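Local structure of phospholipase C-beta (PLC-beta) (Sepia officinalis, 3QR0) at residues P557-K566 with M629-F639. The protein is a phospholipase C-beta, a multidomain protein with PH, EF-hand-like, TIM-barrel and C2 domains, and carries a calcium ion in this model. Numbering follows the deposited sequence. Where two conformers were deposited one is given.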
# COMPACT_ATOMS: atom_id res chain seq x y z
N PRO A 557 11.82 25.22 -12.79
CA PRO A 557 10.76 24.24 -12.55
C PRO A 557 10.08 23.73 -13.82
O PRO A 557 9.84 22.53 -13.95
CB PRO A 557 9.76 25.00 -11.66
CG PRO A 557 10.05 26.43 -11.86
CD PRO A 557 11.51 26.53 -12.20
N GLU A 558 9.78 24.64 -14.75
CA GLU A 558 9.13 24.28 -16.01
C GLU A 558 10.01 23.36 -16.86
O GLU A 558 9.52 22.38 -17.44
CB GLU A 558 8.76 25.52 -16.83
CG GLU A 558 7.80 26.47 -16.14
CD GLU A 558 8.50 27.63 -15.46
OE1 GLU A 558 9.70 27.52 -15.14
OE2 GLU A 558 7.83 28.67 -15.26
N ASP A 559 11.30 23.67 -16.93
CA ASP A 559 12.25 22.84 -17.67
C ASP A 559 12.40 21.44 -17.06
O ASP A 559 12.60 20.46 -17.78
CB ASP A 559 13.63 23.50 -17.73
CG ASP A 559 13.64 24.81 -18.50
OD1 ASP A 559 12.70 25.09 -19.26
OD2 ASP A 559 14.62 25.57 -18.33
N PHE A 560 12.29 21.35 -15.73
CA PHE A 560 12.39 20.07 -15.03
C PHE A 560 11.22 19.18 -15.46
O PHE A 560 11.42 18.01 -15.81
CB PHE A 560 12.38 20.28 -13.51
CG PHE A 560 13.10 19.20 -12.72
CD1 PHE A 560 13.39 17.95 -13.26
CD2 PHE A 560 13.44 19.45 -11.39
CE1 PHE A 560 14.05 16.99 -12.50
CE2 PHE A 560 14.09 18.48 -10.63
CZ PHE A 560 14.39 17.25 -11.18
N VAL A 561 10.02 19.74 -15.45
CA VAL A 561 8.83 19.02 -15.91
C VAL A 561 8.98 18.55 -17.37
O VAL A 561 8.64 17.41 -17.69
CB VAL A 561 7.55 19.88 -15.76
CG1 VAL A 561 6.35 19.21 -16.42
CG2 VAL A 561 7.26 20.16 -14.27
N ASP A 562 9.52 19.42 -18.23
CA ASP A 562 9.71 19.08 -19.64
C ASP A 562 10.76 17.97 -19.83
O ASP A 562 10.56 17.06 -20.63
CB ASP A 562 10.12 20.31 -20.44
CG ASP A 562 8.94 21.21 -20.81
OD1 ASP A 562 9.19 22.24 -21.47
OD2 ASP A 562 7.78 20.91 -20.45
N TYR A 563 11.86 18.06 -19.10
CA TYR A 563 12.89 17.01 -19.10
C TYR A 563 12.29 15.63 -18.80
O TYR A 563 12.60 14.64 -19.48
CB TYR A 563 14.00 17.35 -18.09
CG TYR A 563 14.95 16.21 -17.80
CD1 TYR A 563 16.14 16.07 -18.52
CD2 TYR A 563 14.67 15.28 -16.81
CE1 TYR A 563 17.02 15.02 -18.25
CE2 TYR A 563 15.54 14.23 -16.55
CZ TYR A 563 16.71 14.11 -17.27
OH TYR A 563 17.55 13.05 -16.99
N ASN A 564 11.41 15.58 -17.80
CA ASN A 564 10.79 14.32 -17.37
C ASN A 564 9.70 13.78 -18.30
O ASN A 564 9.10 12.74 -18.02
CB ASN A 564 10.24 14.48 -15.94
CG ASN A 564 11.33 14.45 -14.89
OD1 ASN A 564 12.32 13.72 -15.02
ND2 ASN A 564 11.17 15.23 -13.83
N LYS A 565 9.42 14.46 -19.40
CA LYS A 565 8.50 13.94 -20.40
C LYS A 565 9.16 12.89 -21.29
O LYS A 565 8.48 12.00 -21.80
CB LYS A 565 7.91 15.07 -21.25
CG LYS A 565 7.03 16.00 -20.42
CD LYS A 565 6.48 17.15 -21.22
CE LYS A 565 5.64 18.08 -20.32
NZ LYS A 565 5.48 19.42 -20.92
N LYS A 566 10.48 12.98 -21.44
CA LYS A 566 11.24 12.07 -22.29
C LYS A 566 12.28 11.26 -21.53
O LYS A 566 12.55 10.12 -21.90
CB LYS A 566 11.91 12.86 -23.41
CG LYS A 566 10.93 13.50 -24.37
CD LYS A 566 11.64 14.30 -25.45
CE LYS A 566 10.71 14.61 -26.61
NZ LYS A 566 11.42 15.31 -27.72
N MET A 629 0.90 16.50 -17.84
CA MET A 629 2.32 16.33 -17.52
C MET A 629 3.09 15.59 -18.61
O MET A 629 4.32 15.55 -18.58
CB MET A 629 2.50 15.52 -16.22
CG MET A 629 1.84 16.12 -14.99
SD MET A 629 2.81 17.46 -14.28
CE MET A 629 4.18 16.54 -13.58
N ARG A 630 2.36 14.96 -19.54
CA ARG A 630 2.97 14.22 -20.65
C ARG A 630 2.90 14.98 -21.97
O ARG A 630 3.53 14.58 -22.95
CB ARG A 630 2.28 12.87 -20.80
CG ARG A 630 2.43 11.97 -19.58
CD ARG A 630 1.82 10.59 -19.79
NE ARG A 630 0.43 10.52 -19.34
CZ ARG A 630 -0.64 10.39 -20.12
NH1 ARG A 630 -0.53 10.32 -21.44
NH2 ARG A 630 -1.85 10.33 -19.57
N LYS A 631 2.13 16.06 -22.02
CA LYS A 631 1.98 16.84 -23.25
C LYS A 631 3.24 17.66 -23.52
O LYS A 631 3.59 18.54 -22.73
CB LYS A 631 0.75 17.75 -23.19
CG LYS A 631 -0.55 17.01 -23.45
CD LYS A 631 -1.71 17.96 -23.74
CE LYS A 631 -2.93 17.17 -24.22
NZ LYS A 631 -4.17 18.00 -24.26
N LEU A 632 3.91 17.36 -24.63
CA LEU A 632 5.20 17.97 -24.96
C LEU A 632 5.12 19.48 -25.22
O LEU A 632 6.08 20.20 -24.97
CB LEU A 632 5.81 17.27 -26.18
CG LEU A 632 6.19 15.80 -26.00
CD1 LEU A 632 6.72 15.22 -27.29
CD2 LEU A 632 7.22 15.64 -24.89
N ASP A 633 3.98 19.94 -25.72
CA ASP A 633 3.81 21.36 -26.09
C ASP A 633 3.34 22.25 -24.92
O ASP A 633 3.22 23.46 -25.09
CB ASP A 633 2.88 21.51 -27.30
CG ASP A 633 1.53 20.81 -27.12
OD1 ASP A 633 1.50 19.71 -26.51
OD2 ASP A 633 0.51 21.34 -27.60
N LYS A 634 3.11 21.66 -23.75
CA LYS A 634 2.61 22.41 -22.59
C LYS A 634 3.73 22.74 -21.60
O LYS A 634 4.58 21.89 -21.31
CB LYS A 634 1.50 21.62 -21.88
CG LYS A 634 0.52 22.50 -21.10
CD LYS A 634 -0.44 21.67 -20.25
CE LYS A 634 -1.73 22.43 -19.96
NZ LYS A 634 -1.50 23.78 -19.38
N ARG A 635 3.74 23.98 -21.12
CA ARG A 635 4.64 24.39 -20.05
C ARG A 635 3.85 24.41 -18.74
O ARG A 635 2.73 24.91 -18.71
CB ARG A 635 5.22 25.79 -20.32
CG ARG A 635 6.17 25.85 -21.50
CD ARG A 635 7.53 25.26 -21.16
NE ARG A 635 8.42 26.22 -20.51
CZ ARG A 635 9.67 25.96 -20.14
NH1 ARG A 635 10.21 24.77 -20.35
NH2 ARG A 635 10.40 26.91 -19.56
N PHE A 636 4.44 23.84 -17.69
CA PHE A 636 3.78 23.74 -16.39
C PHE A 636 4.73 24.08 -15.24
O PHE A 636 5.78 23.45 -15.10
CB PHE A 636 3.22 22.33 -16.19
CG PHE A 636 2.68 22.08 -14.81
CD1 PHE A 636 1.62 22.83 -14.32
CD2 PHE A 636 3.23 21.10 -14.00
CE1 PHE A 636 1.12 22.61 -13.04
CE2 PHE A 636 2.74 20.87 -12.72
CZ PHE A 636 1.68 21.63 -12.24
N ASP A 637 4.36 25.08 -14.45
CA ASP A 637 5.10 25.47 -13.26
C ASP A 637 4.39 24.86 -12.05
O ASP A 637 3.30 25.30 -11.68
CB ASP A 637 5.17 27.00 -13.16
CG ASP A 637 5.94 27.48 -11.94
OD1 ASP A 637 6.43 26.65 -11.15
OD2 ASP A 637 6.06 28.72 -11.78
N PRO A 638 5.00 23.83 -11.42
CA PRO A 638 4.38 23.21 -10.25
C PRO A 638 4.26 24.11 -9.02
O PRO A 638 3.60 23.74 -8.07
CB PRO A 638 5.29 22.01 -9.95
CG PRO A 638 6.56 22.32 -10.62
CD PRO A 638 6.21 23.09 -11.84
N PHE A 639 4.90 25.28 -9.05
CA PHE A 639 4.73 26.27 -7.99
C PHE A 639 3.60 27.26 -8.25
O PHE A 639 3.43 28.22 -7.50
CB PHE A 639 6.05 27.02 -7.75
CG PHE A 639 7.14 26.16 -7.23
CD1 PHE A 639 7.18 25.82 -5.88
CD2 PHE A 639 8.12 25.66 -8.07
CE1 PHE A 639 8.18 25.02 -5.38
CE2 PHE A 639 9.12 24.85 -7.59
CZ PHE A 639 9.16 24.53 -6.24
O HOH W 1 6.96 22.63 -18.43
O HOH W 2 6.60 15.32 -16.72
O HOH W 3 5.75 12.78 -18.65
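Lys565 and Arg635 bury the most surface here, each reaching across to the opposite segment. From CG outward the Lys565 chain runs straight (chi2 178°), which carries the amine over the backbone of Met629 to the Lys631-Lys634 turn. There NZ donates to Lys631 O at 2.8 Å. The same NZ forms a salt bridge with Asp562 OD2, also 2.8 Å away, on the anti side of the carboxylate but tilted from its plane. Lys565 CB touches Leu632 CD2.

Two successive kinks, at chi2 and chi3 (-76° and -84°), turn the Arg635 guanidinium back against the helix. Glu558 CB sits over the centre of one face, 3.5 Å from Arg635 CZ. At the edge, NH1 and NH2 both grip Asp559 OD1, with NH1 at 2.7 Å. NH1 also donates to Asp562 OD1 at 2.9 Å, approaching from above the carboxylate plane.

A water links Glu558 O and Asp562 OD2 to Phe636 N. Phe636 O is buried without a hydrogen-bonding partner and meets Glu558 CA at 3.6 Å. Val561 CG2 meets Pro638 CD at 3.9 Å and lies obliquely to the Phe636 ring. Pro557 CB lies at the edge of the Phe639 ring, and both residues touch Arg797 of helix 793-800.

Two acids and two bases form one network joining a Y-domain helix to the chain after helix 627-630. Asp562 is held by both bases, and the charges probably largely balance.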